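Local coordinates for bacterial Pleckstrin homology domain-containing protein (Shewanella loihica PV-4, PDB 3DCX) that is of unknown function but adopts a bacterial pleckstrin-homology domain and packs with further copies of itself in a five-chain assembly, at residues A[29-33]-A[34-38]; A[62-65]-A[66-69]; A[108-111]-A[112-116]. All blocks are in the same frame, centred on the assembly; numbering follows the deposited sequence.

In the fold
The three contacts follow one another along the chain, all within the bacterial PH domain. Contact 1 is the hairpin joining strands 26-32 and 35-40 of the antiparallel sheet that ends in strand 56-63. Contact 2 is the turn leading from strand 56-63 into 67-73, the first strand of the three-stranded sheet, and contact 3 lies within helix 105-116. The helix touches both others: I108 meets Y30 of contact 1, while F115, S116 and T111 pack on Y64 of contact 2. The centre of contact 3 lies about 18 Å from that of contact 1 and 11 Å from that of contact 2. Contacts 2 and 3 touch the second subunit and contact 2 a third, so both lie at subunit interfaces.

Contact 1 of 3, residues A[29-33]-A[34-38]; sequences AYRVI and RDMFV
Y30 and F37 face each other as an antiparallel hydrogen-bonded pair, Y30 N giving to F37 O at 3.0 Å and F37 N to Y30 O at 2.9 Å, both nearly straight. Toward the loop the next such pair is V32 with D35: V32 N reaches D35 O at 2.9 Å, and D35 N returns to V32 O at 3.0 Å. This last bond closes a type II' beta turn, with I33 and R34 at its corners; I33 occupies the first corner with a positive phi of 60°. R34 and D35 send their polar ends outside the hairpin, the guanidinium NH1 to G51 O and the carboxylate OD1 to K49 N.

R31 with M36 lies between the bonded pairs and A29 with V38 beyond Y30-F37; both are non-hydrogen-bonded pairs, and their side chains share one face. Here M36 CA comes within 3.2 Å of Y30 O in a CA-H...O contact. The selenomethionine M36 carries its CE over one face of the R31 guanidinium, 4.0 Å from NH2. R31 has CG anti to the backbone N (chi1 -164°) and bends at chi3, which lets the guanidinium lie near that methyl. In the pair farthest from the turn, A29 CB meets V38 CG2 at 4.0 Å.

Helix 9-16 packs on this face through L12, which touches A29, M36 and V38. On the other face Y30 leans toward helix 105-116, packing on I108 and bonding through OH to D104 N, while F37 rests on L44 and L46 of strand 43-50, which continues the antiparallel sheet beyond 35-40.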
ATOM      1  N   ALA A  29       2.030 -20.310 -19.739  1.00 26.00           N
ATOM      2  CA  ALA A  29       3.151 -20.753 -18.970  1.00 26.36           C
ATOM      3  C   ALA A  29       4.363 -21.119 -19.797  1.00 26.82           C
ATOM      4  O   ALA A  29       4.254 -21.764 -20.828  1.00 25.24           O
ATOM      5  CB  ALA A  29       2.755 -21.920 -18.060  1.00 25.51           C
ATOM      6  N   TYR A  30       5.530 -20.716 -19.288  1.00 26.47           N
ATOM      7  CA  TYR A  30       6.791 -20.997 -19.952  1.00 27.81           C
ATOM      8  C   TYR A  30       7.750 -21.726 -19.006  1.00 28.83           C
ATOM      9  O   TYR A  30       7.817 -21.450 -17.810  1.00 28.58           O
ATOM     10  CB  TYR A  30       7.433 -19.707 -20.463  1.00 28.27           C
ATOM     11  CG  TYR A  30       6.626 -19.005 -21.523  1.00 28.64           C
ATOM     12  CD1 TYR A  30       6.611 -19.477 -22.836  1.00 30.62           C
ATOM     13  CD2 TYR A  30       5.859 -17.880 -21.224  1.00 31.83           C
ATOM     14  CE1 TYR A  30       5.849 -18.842 -23.830  1.00 30.92           C
ATOM     15  CE2 TYR A  30       5.102 -17.226 -22.230  1.00 32.26           C
ATOM     16  CZ  TYR A  30       5.101 -17.720 -23.512  1.00 31.17           C
ATOM     17  OH  TYR A  30       4.355 -17.107 -24.508  1.00 37.96           O
ATOM     18  N   ARG A  31       8.509 -22.651 -19.571  1.00 29.59           N
ATOM     19  CA  ARG A  31       9.614 -23.264 -18.866  1.00 31.93           C
ATOM     20  C   ARG A  31      10.976 -22.788 -19.397  1.00 32.07           C
ATOM     21  O   ARG A  31      11.198 -22.622 -20.598  1.00 32.21           O
ATOM     22  CB  ARG A  31       9.511 -24.779 -18.962  1.00 33.38           C
ATOM     23  CG  ARG A  31      10.392 -25.505 -17.950  1.00 39.14           C
ATOM     24  CD  ARG A  31      10.724 -26.904 -18.407  1.00 48.81           C
ATOM     25  NE  ARG A  31       9.730 -27.888 -18.017  1.00 51.66           N
ATOM     26  CZ  ARG A  31       8.703 -28.269 -18.766  1.00 55.61           C
ATOM     27  NH1 ARG A  31       8.497 -27.738 -19.971  1.00 59.48           N
ATOM     28  NH2 ARG A  31       7.873 -29.187 -18.294  1.00 52.27           N
ATOM     29  N   VAL A  32      11.895 -22.550 -18.485  1.00 32.67           N
ATOM     30  CA  VAL A  32      13.283 -22.324 -18.860  1.00 33.79           C
ATOM     31  C   VAL A  32      14.086 -23.344 -18.059  1.00 34.37           C
ATOM     32  O   VAL A  32      14.258 -23.195 -16.849  1.00 35.08           O
ATOM     33  CB  VAL A  32      13.752 -20.855 -18.617  1.00 32.80           C
ATOM     34  CG1 VAL A  32      15.249 -20.711 -18.935  1.00 33.25           C
ATOM     35  CG2 VAL A  32      12.952 -19.905 -19.483  1.00 35.00           C
ATOM     36  N   ILE A  33      14.517 -24.405 -18.743  1.00 34.65           N
ATOM     37  CA  ILE A  33      15.213 -25.544 -18.122  1.00 36.62           C
ATOM     38  C   ILE A  33      14.311 -26.199 -17.057  1.00 34.68           C
ATOM     39  O   ILE A  33      13.358 -26.884 -17.406  1.00 34.13           O
ATOM     40  CB  ILE A  33      16.639 -25.179 -17.595  1.00 38.36           C
ATOM     41  CG1 ILE A  33      17.481 -24.512 -18.697  1.00 43.53           C
ATOM     42  CG2 ILE A  33      17.369 -26.443 -17.148  1.00 40.40           C
ATOM     43  CD1 ILE A  33      18.639 -23.646 -18.171  1.00 40.40           C
ATOM     44  N   ARG A  34      14.576 -25.992 -15.771  1.00 33.68           N
ATOM     45  CA  ARG A  34      13.721 -26.561 -14.714  1.00 34.26           C
ATOM     46  C   ARG A  34      12.719 -25.558 -14.115  1.00 32.54           C
ATOM     47  O   ARG A  34      11.792 -25.950 -13.409  1.00 34.61           O
ATOM     48  CB  ARG A  34      14.565 -27.069 -13.556  1.00 34.70           C
ATOM     49  CG  ARG A  34      15.640 -28.025 -13.913  1.00 37.86           C
ATOM     50  CD  ARG A  34      16.287 -28.574 -12.639  1.00 40.35           C
ATOM     51  NE  ARG A  34      16.882 -27.536 -11.779  1.00 39.77           N
ATOM     52  CZ  ARG A  34      17.927 -27.753 -10.973  1.00 39.80           C
ATOM     53  NH1 ARG A  34      18.474 -28.962 -10.893  1.00 35.97           N
ATOM     54  NH2 ARG A  34      18.422 -26.771 -10.237  1.00 31.93           N
ATOM     55  N   ASP A  35      12.936 -24.279 -14.363  1.00 29.33           N
ATOM     56  CA  ASP A  35      12.150 -23.214 -13.767  1.00 30.54           C
ATOM     57  C   ASP A  35      10.948 -22.899 -14.655  1.00 30.37           C
ATOM     58  O   ASP A  35      10.965 -23.160 -15.854  1.00 30.57           O
ATOM     59  CB  ASP A  35      13.021 -21.969 -13.578  1.00 29.08           C
ATOM     60  CG  ASP A  35      14.192 -22.202 -12.631  1.00 35.53           C
ATOM     61  OD1 ASP A  35      14.150 -23.177 -11.841  1.00 33.19           O
ATOM     62  OD2 ASP A  35      15.166 -21.409 -12.672  1.00 40.83           O
HETATM   63  N   MSE A  36       9.901 -22.359 -14.045  1.00 29.53           N
HETATM   64  CA  MSE A  36       8.680 -22.014 -14.735  1.00 33.10           C
HETATM   65  C   MSE A  36       8.168 -20.651 -14.343  1.00 29.59           C
HETATM   66  O   MSE A  36       8.307 -20.208 -13.198  1.00 31.23           O
HETATM   67  CB  MSE A  36       7.601 -23.034 -14.440  1.00 31.88           C
HETATM   68  CG  MSE A  36       7.371 -24.001 -15.525  1.00 41.39           C
HETATM   69 SE   MSE A  36       5.807 -25.040 -15.107  0.75 44.15          SE
HETATM   70  CE  MSE A  36       6.604 -26.665 -15.457  1.00 39.34           C
ATOM     71  N   PHE A  37       7.588 -19.985 -15.332  1.00 29.00           N
ATOM     72  CA  PHE A  37       6.948 -18.703 -15.169  1.00 28.77           C
ATOM     73  C   PHE A  37       5.486 -18.883 -15.602  1.00 29.74           C
ATOM     74  O   PHE A  37       5.201 -19.131 -16.782  1.00 30.01           O
ATOM     75  CB  PHE A  37       7.677 -17.714 -16.058  1.00 30.56           C
ATOM     76  CG  PHE A  37       7.494 -16.297 -15.668  1.00 32.68           C
ATOM     77  CD1 PHE A  37       6.357 -15.618 -16.001  1.00 40.05           C
ATOM     78  CD2 PHE A  37       8.468 -15.636 -14.952  1.00 39.89           C
ATOM     79  CE1 PHE A  37       6.190 -14.282 -15.642  1.00 38.52           C
ATOM     80  CE2 PHE A  37       8.302 -14.300 -14.591  1.00 38.67           C
ATOM     81  CZ  PHE A  37       7.159 -13.628 -14.959  1.00 35.49           C
ATOM     82  N   VAL A  38       4.564 -18.809 -14.642  1.00 27.56           N
ATOM     83  CA  VAL A  38       3.172 -19.151 -14.914  1.00 28.26           C
ATOM     84  C   VAL A  38       2.311 -17.906 -14.776  1.00 27.06           C
ATOM     85  O   VAL A  38       2.432 -17.181 -13.789  1.00 27.80           O
ATOM     86  CB  VAL A  38       2.707 -20.270 -13.985  1.00 27.14           C
ATOM     87  CG1 VAL A  38       1.225 -20.646 -14.250  1.00 23.97           C
ATOM     88  CG2 VAL A  38       3.624 -21.469 -14.164  1.00 24.77           C
TER

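Contact 2 of 3, residues A[62-65]-A[66-69]; sequences VPYK and AITH
P63 O and Y64 O each take an amide three residues on, A66 N and I67 N respectively, both at 3.0 Å, the i to i+3 pattern of a short 3-10 turn.

V62 and I67 meet across this turn at about a right angle, V62 CG1 lying 4.2 Å from I67 CG1. The valine places CG1 anti to its own amide nitrogen (chi1 -169°), pointing that methyl at the isoleucine. A66 CB lies against P63 O at 3.4 Å, with looser apolar contacts to V62 CG1 and to P63 CD of the proline ring, both 4.4 Å away. I67 runs alongside Y64, and its terminal methyl CD1 approaches Y64 CD1 to 3.9 Å, obliquely to the ring. Having CG1 anti to the carbonyl carbon (chi1 -57°) turns the isoleucine branch back over the turn, which leaves I67 CG1 3.7 Å from Y64 O and brings CD1 up beside the tyrosine.

In the PH fold this turn is the step between the two sheets: strand 56-63 ends the first and strand 67-73 begins the second. Y64 leaves the turn to meet helix 105-116, packing on T111, F115 and S116, and its OH is hydrogen-bonded to T40 O. Past the turn, H69 stacks on W87 and hydrogen-bonds through ND1 to H60 and through NE2 to Q91, both of the second subunit. K65 NZ bonds to S116 O of the third subunit, while A66 and P63 pack on T68 of that same neighbouring chain.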
ATOM      1  N   VAL A  62       3.004 -13.771  -7.299  1.00 25.47           N
ATOM      2  CA  VAL A  62       2.922 -12.332  -7.460  1.00 26.01           C
ATOM      3  C   VAL A  62       1.555 -11.968  -8.018  1.00 24.83           C
ATOM      4  O   VAL A  62       1.349 -12.074  -9.235  1.00 24.53           O
ATOM      5  CB  VAL A  62       4.022 -11.770  -8.350  1.00 25.83           C
ATOM      6  CG1 VAL A  62       4.016 -10.225  -8.220  1.00 24.55           C
ATOM      7  CG2 VAL A  62       5.360 -12.349  -7.941  1.00 23.41           C
ATOM      8  N   PRO A  63       0.615 -11.577  -7.138  1.00 23.95           N
ATOM      9  CA  PRO A  63      -0.671 -11.119  -7.646  1.00 25.46           C
ATOM     10  C   PRO A  63      -0.447  -9.911  -8.531  1.00 25.75           C
ATOM     11  O   PRO A  63       0.474  -9.119  -8.295  1.00 23.32           O
ATOM     12  CB  PRO A  63      -1.463 -10.763  -6.378  1.00 26.99           C
ATOM     13  CG  PRO A  63      -0.766 -11.500  -5.271  1.00 26.95           C
ATOM     14  CD  PRO A  63       0.667 -11.531  -5.668  1.00 25.90           C
ATOM     15  N   TYR A  64      -1.269  -9.769  -9.553  1.00 25.67           N
ATOM     16  CA  TYR A  64      -1.090  -8.680 -10.493  1.00 25.24           C
ATOM     17  C   TYR A  64      -1.232  -7.347  -9.792  1.00 26.11           C
ATOM     18  O   TYR A  64      -0.565  -6.390 -10.146  1.00 23.81           O
ATOM     19  CB  TYR A  64      -2.071  -8.801 -11.647  1.00 24.58           C
ATOM     20  CG  TYR A  64      -1.771  -9.963 -12.549  1.00 24.13           C
ATOM     21  CD1 TYR A  64      -0.699  -9.938 -13.436  1.00 27.42           C
ATOM     22  CD2 TYR A  64      -2.567 -11.089 -12.526  1.00 24.56           C
ATOM     23  CE1 TYR A  64      -0.436 -11.024 -14.290  1.00 28.42           C
ATOM     24  CE2 TYR A  64      -2.302 -12.186 -13.357  1.00 27.00           C
ATOM     25  CZ  TYR A  64      -1.242 -12.152 -14.235  1.00 28.87           C
ATOM     26  OH  TYR A  64      -1.018 -13.251 -15.058  1.00 26.97           O
ATOM     27  N   LYS A  65      -2.060  -7.299  -8.752  1.00 27.90           N
ATOM     28  CA  LYS A  65      -2.292  -6.041  -8.016  1.00 30.48           C
ATOM     29  C   LYS A  65      -1.054  -5.553  -7.250  1.00 29.83           C
ATOM     30  O   LYS A  65      -0.993  -4.399  -6.851  1.00 28.15           O
ATOM     31  CB  LYS A  65      -3.528  -6.153  -7.116  1.00 33.73           C
ATOM     32  CG  LYS A  65      -3.479  -7.282  -6.112  1.00 38.80           C
ATOM     33  CD  LYS A  65      -4.856  -7.911  -5.829  1.00 46.86           C
ATOM     34  CE  LYS A  65      -4.728  -9.152  -4.899  1.00 46.76           C
ATOM     35  NZ  LYS A  65      -3.957  -8.877  -3.650  1.00 49.99           N
ATOM     36  N   ALA A  66      -0.052  -6.418  -7.099  1.00 26.03           N
ATOM     37  CA  ALA A  66       1.228  -6.056  -6.452  1.00 26.95           C
ATOM     38  C   ALA A  66       2.228  -5.458  -7.439  1.00 26.78           C
ATOM     39  O   ALA A  66       3.279  -4.936  -7.042  1.00 27.35           O
ATOM     40  CB  ALA A  66       1.844  -7.288  -5.809  1.00 25.26           C
ATOM     41  N   ILE A  67       1.945  -5.586  -8.732  1.00 25.79           N
ATOM     42  CA  ILE A  67       2.824  -5.061  -9.773  1.00 26.02           C
ATOM     43  C   ILE A  67       2.458  -3.597  -9.936  1.00 24.56           C
ATOM     44  O   ILE A  67       1.436  -3.257 -10.541  1.00 27.24           O
ATOM     45  CB  ILE A  67       2.676  -5.808 -11.120  1.00 26.74           C
ATOM     46  CG1 ILE A  67       2.933  -7.302 -10.969  1.00 30.37           C
ATOM     47  CG2 ILE A  67       3.638  -5.266 -12.113  1.00 27.04           C
ATOM     48  CD1 ILE A  67       2.557  -8.107 -12.193  1.00 29.27           C
ATOM     49  N   THR A  68       3.278  -2.725  -9.387  1.00 22.75           N
ATOM     50  CA  THR A  68       2.946  -1.302  -9.306  1.00 21.25           C
ATOM     51  C   THR A  68       3.277  -0.558 -10.603  1.00 22.95           C
ATOM     52  O   THR A  68       2.688   0.482 -10.930  1.00 24.63           O
ATOM     53  CB  THR A  68       3.698  -0.667  -8.140  1.00 22.31           C
ATOM     54  OG1 THR A  68       5.098  -0.875  -8.334  1.00 25.77           O
ATOM     55  CG2 THR A  68       3.270  -1.326  -6.809  1.00 22.55           C
ATOM     56  N   HIS A  69       4.249  -1.083 -11.329  1.00 22.57           N
ATOM     57  CA  HIS A  69       4.601  -0.595 -12.651  1.00 21.16           C
ATOM     58  C   HIS A  69       5.520  -1.614 -13.314  1.00 21.61           C
ATOM     59  O   HIS A  69       6.002  -2.564 -12.673  1.00 21.00           O
ATOM     60  CB  HIS A  69       5.163   0.849 -12.636  1.00 21.76           C
ATOM     61  CG  HIS A  69       6.392   1.079 -11.802  1.00 24.97           C
ATOM     62  ND1 HIS A  69       7.543   1.636 -12.322  1.00 20.31           N
ATOM     63  CD2 HIS A  69       6.627   0.917 -10.479  1.00 23.18           C
ATOM     64  CE1 HIS A  69       8.442   1.754 -11.367  1.00 26.69           C
ATOM     65  NE2 HIS A  69       7.912   1.321 -10.239  1.00 21.31           N
TER

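Contact 3 of 3, residues A[108-111]-A[112-116]; sequences IQKT and IANFS
T111 O accepts the amide of F115 at 3.0 Å, the last of four i to i+4 backbone bonds across this stretch; the others run from I112 N to I108 O, A113 N to Q109 O and N114 N to K110 O, the last at 2.7 Å. Near the C-terminal end I112 O receives two donors from opposite faces of its plane, S116 N at 2.7 Å and S116 OG at 2.6 Å, so the serine hydroxyl is folded back on its own helix.

Among the apolar contacts, I108 and I112 run alongside each other down one flank of the helix, with CG2 of I108 3.9 Å from CD1 of I112. T111 and F115 meet more closely: with OG1 anti to the carbonyl carbon (chi1 -53°), T111 CG2 falls anti to the backbone N and lies 3.4 Å from F115 CE2. The F115 ring also meets the ring of Y64. Replacing F115 with an alanine would probably leave T111 CG2 and the Y64 ring without their aromatic neighbour, opening a gap beside the end of the helix.

K110 and N114 reach the second subunit. K110 crosses N114 obliquely, its CG 3.9 Å from N114 ND2, and both are engaged by D22 of that chain, the lysine in a salt bridge with OD1 and the asparagine OD1 by the backbone N. Q109 NE2 bonds to V105 O and to a methylpentanediol that probably comes from the crystallisation liquor.

One side of the helix thus packs on F39, F70 and Y64 while the other meets a neighbouring chain, consistent with the C-terminal helix that closes one end of the beta structure in PH domains.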
ATOM      1  N   ILE A 108       2.599 -11.896 -23.709  1.00 30.00           N
ATOM      2  CA  ILE A 108       3.038 -11.645 -22.352  1.00 30.58           C
ATOM      3  C   ILE A 108       2.618 -10.240 -21.918  1.00 28.83           C
ATOM      4  O   ILE A 108       2.009 -10.051 -20.890  1.00 31.68           O
ATOM      5  CB  ILE A 108       4.589 -11.856 -22.225  1.00 30.17           C
ATOM      6  CG1 ILE A 108       4.879 -13.362 -22.106  1.00 27.89           C
ATOM      7  CG2 ILE A 108       5.161 -11.059 -21.040  1.00 26.80           C
ATOM      8  CD1 ILE A 108       6.368 -13.705 -22.192  1.00 32.81           C
ATOM      9  N   GLN A 109       2.942  -9.246 -22.721  1.00 29.60           N
ATOM     10  CA  GLN A 109       2.655  -7.868 -22.336  1.00 28.93           C
ATOM     11  C   GLN A 109       1.146  -7.622 -22.270  1.00 29.21           C
ATOM     12  O   GLN A 109       0.665  -6.852 -21.415  1.00 29.10           O
ATOM     13  CB  GLN A 109       3.288  -6.918 -23.337  1.00 29.66           C
ATOM     14  CG  GLN A 109       4.806  -6.944 -23.342  1.00 31.21           C
ATOM     15  CD  GLN A 109       5.353  -6.072 -24.418  1.00 29.09           C
ATOM     16  OE1 GLN A 109       5.371  -4.853 -24.284  1.00 33.03           O
ATOM     17  NE2 GLN A 109       5.770  -6.684 -25.525  1.00 27.96           N
ATOM     18  N   LYS A 110       0.410  -8.243 -23.195  1.00 29.70           N
ATOM     19  CA  LYS A 110      -1.044  -8.085 -23.276  1.00 29.82           C
ATOM     20  C   LYS A 110      -1.700  -8.715 -22.054  1.00 28.61           C
ATOM     21  O   LYS A 110      -2.615  -8.144 -21.480  1.00 31.01           O
ATOM     22  CB  LYS A 110      -1.579  -8.732 -24.560  1.00 29.34           C
ATOM     23  CG  LYS A 110      -3.038  -8.414 -24.880  1.00 33.13           C
ATOM     24  CD  LYS A 110      -3.416  -8.928 -26.269  1.00 34.04           C
ATOM     25  CE  LYS A 110      -4.671  -8.249 -26.849  1.00 40.33           C
ATOM     26  NZ  LYS A 110      -5.845  -8.297 -25.931  1.00 40.20           N
ATOM     27  N   THR A 111      -1.208  -9.888 -21.655  1.00 29.34           N
ATOM     28  CA  THR A 111      -1.684 -10.571 -20.447  1.00 29.40           C
ATOM     29  C   THR A 111      -1.467  -9.750 -19.191  1.00 29.40           C
ATOM     30  O   THR A 111      -2.366  -9.630 -18.344  1.00 29.72           O
ATOM     31  CB  THR A 111      -0.987 -11.931 -20.263  1.00 31.36           C
ATOM     32  OG1 THR A 111      -1.122 -12.681 -21.465  1.00 30.38           O
ATOM     33  CG2 THR A 111      -1.609 -12.708 -19.098  1.00 31.15           C
ATOM     34  N   ILE A 112      -0.284  -9.155 -19.064  1.00 27.90           N
ATOM     35  CA  ILE A 112      -0.023  -8.307 -17.899  1.00 27.27           C
ATOM     36  C   ILE A 112      -0.955  -7.115 -17.896  1.00 26.94           C
ATOM     37  O   ILE A 112      -1.496  -6.717 -16.857  1.00 29.06           O
ATOM     38  CB  ILE A 112       1.481  -7.856 -17.830  1.00 27.63           C
ATOM     39  CG1 ILE A 112       2.364  -9.054 -17.498  1.00 31.58           C
ATOM     40  CG2 ILE A 112       1.672  -6.784 -16.773  1.00 24.38           C
ATOM     41  CD1 ILE A 112       3.804  -8.976 -18.022  1.00 25.73           C
ATOM     42  N   ALA A 113      -1.174  -6.533 -19.066  1.00 26.93           N
ATOM     43  CA  ALA A 113      -2.078  -5.426 -19.168  1.00 26.31           C
ATOM     44  C   ALA A 113      -3.515  -5.866 -18.860  1.00 27.39           C
ATOM     45  O   ALA A 113      -4.233  -5.164 -18.149  1.00 27.07           O
ATOM     46  CB  ALA A 113      -2.002  -4.809 -20.580  1.00 24.55           C
ATOM     47  N   ASN A 114      -3.948  -7.005 -19.425  1.00 29.54           N
ATOM     48  CA  ASN A 114      -5.302  -7.534 -19.151  1.00 30.57           C
ATOM     49  C   ASN A 114      -5.583  -7.767 -17.681  1.00 31.01           C
ATOM     50  O   ASN A 114      -6.687  -7.502 -17.190  1.00 32.08           O
ATOM     51  CB  ASN A 114      -5.581  -8.844 -19.941  1.00 31.39           C
ATOM     52  CG  ASN A 114      -5.984  -8.581 -21.369  1.00 32.51           C
ATOM     53  OD1 ASN A 114      -6.565  -7.536 -21.669  1.00 32.82           O
ATOM     54  ND2 ASN A 114      -5.664  -9.514 -22.270  1.00 30.06           N
ATOM     55  N   PHE A 115      -4.600  -8.281 -16.960  1.00 33.74           N
ATOM     56  CA  PHE A 115      -4.839  -8.676 -15.562  1.00 32.31           C
ATOM     57  C   PHE A 115      -4.329  -7.665 -14.558  1.00 33.03           C
ATOM     58  O   PHE A 115      -4.774  -7.680 -13.419  1.00 37.61           O
ATOM     59  CB  PHE A 115      -4.261 -10.058 -15.289  1.00 32.59           C
ATOM     60  CG  PHE A 115      -4.882 -11.169 -16.138  1.00 34.55           C
ATOM     61  CD1 PHE A 115      -6.260 -11.341 -16.190  1.00 36.39           C
ATOM     62  CD2 PHE A 115      -4.080 -12.031 -16.870  1.00 36.96           C
ATOM     63  CE1 PHE A 115      -6.820 -12.344 -16.958  1.00 38.73           C
ATOM     64  CE2 PHE A 115      -4.640 -13.042 -17.641  1.00 43.22           C
ATOM     65  CZ  PHE A 115      -6.016 -13.199 -17.680  1.00 39.44           C
ATOM     66  N   SER A 116      -3.434  -6.759 -14.932  1.00 33.63           N
ATOM     67  CA  SER A 116      -2.857  -5.875 -13.922  1.00 35.18           C
ATOM     68  C   SER A 116      -3.314  -4.406 -13.954  1.00 37.97           C
ATOM     69  O   SER A 116      -2.982  -3.642 -13.032  1.00 41.06           O
ATOM     70  CB  SER A 116      -1.318  -5.989 -13.904  1.00 38.33           C
ATOM     71  OG  SER A 116      -0.688  -5.169 -14.877  1.00 49.46           O
TER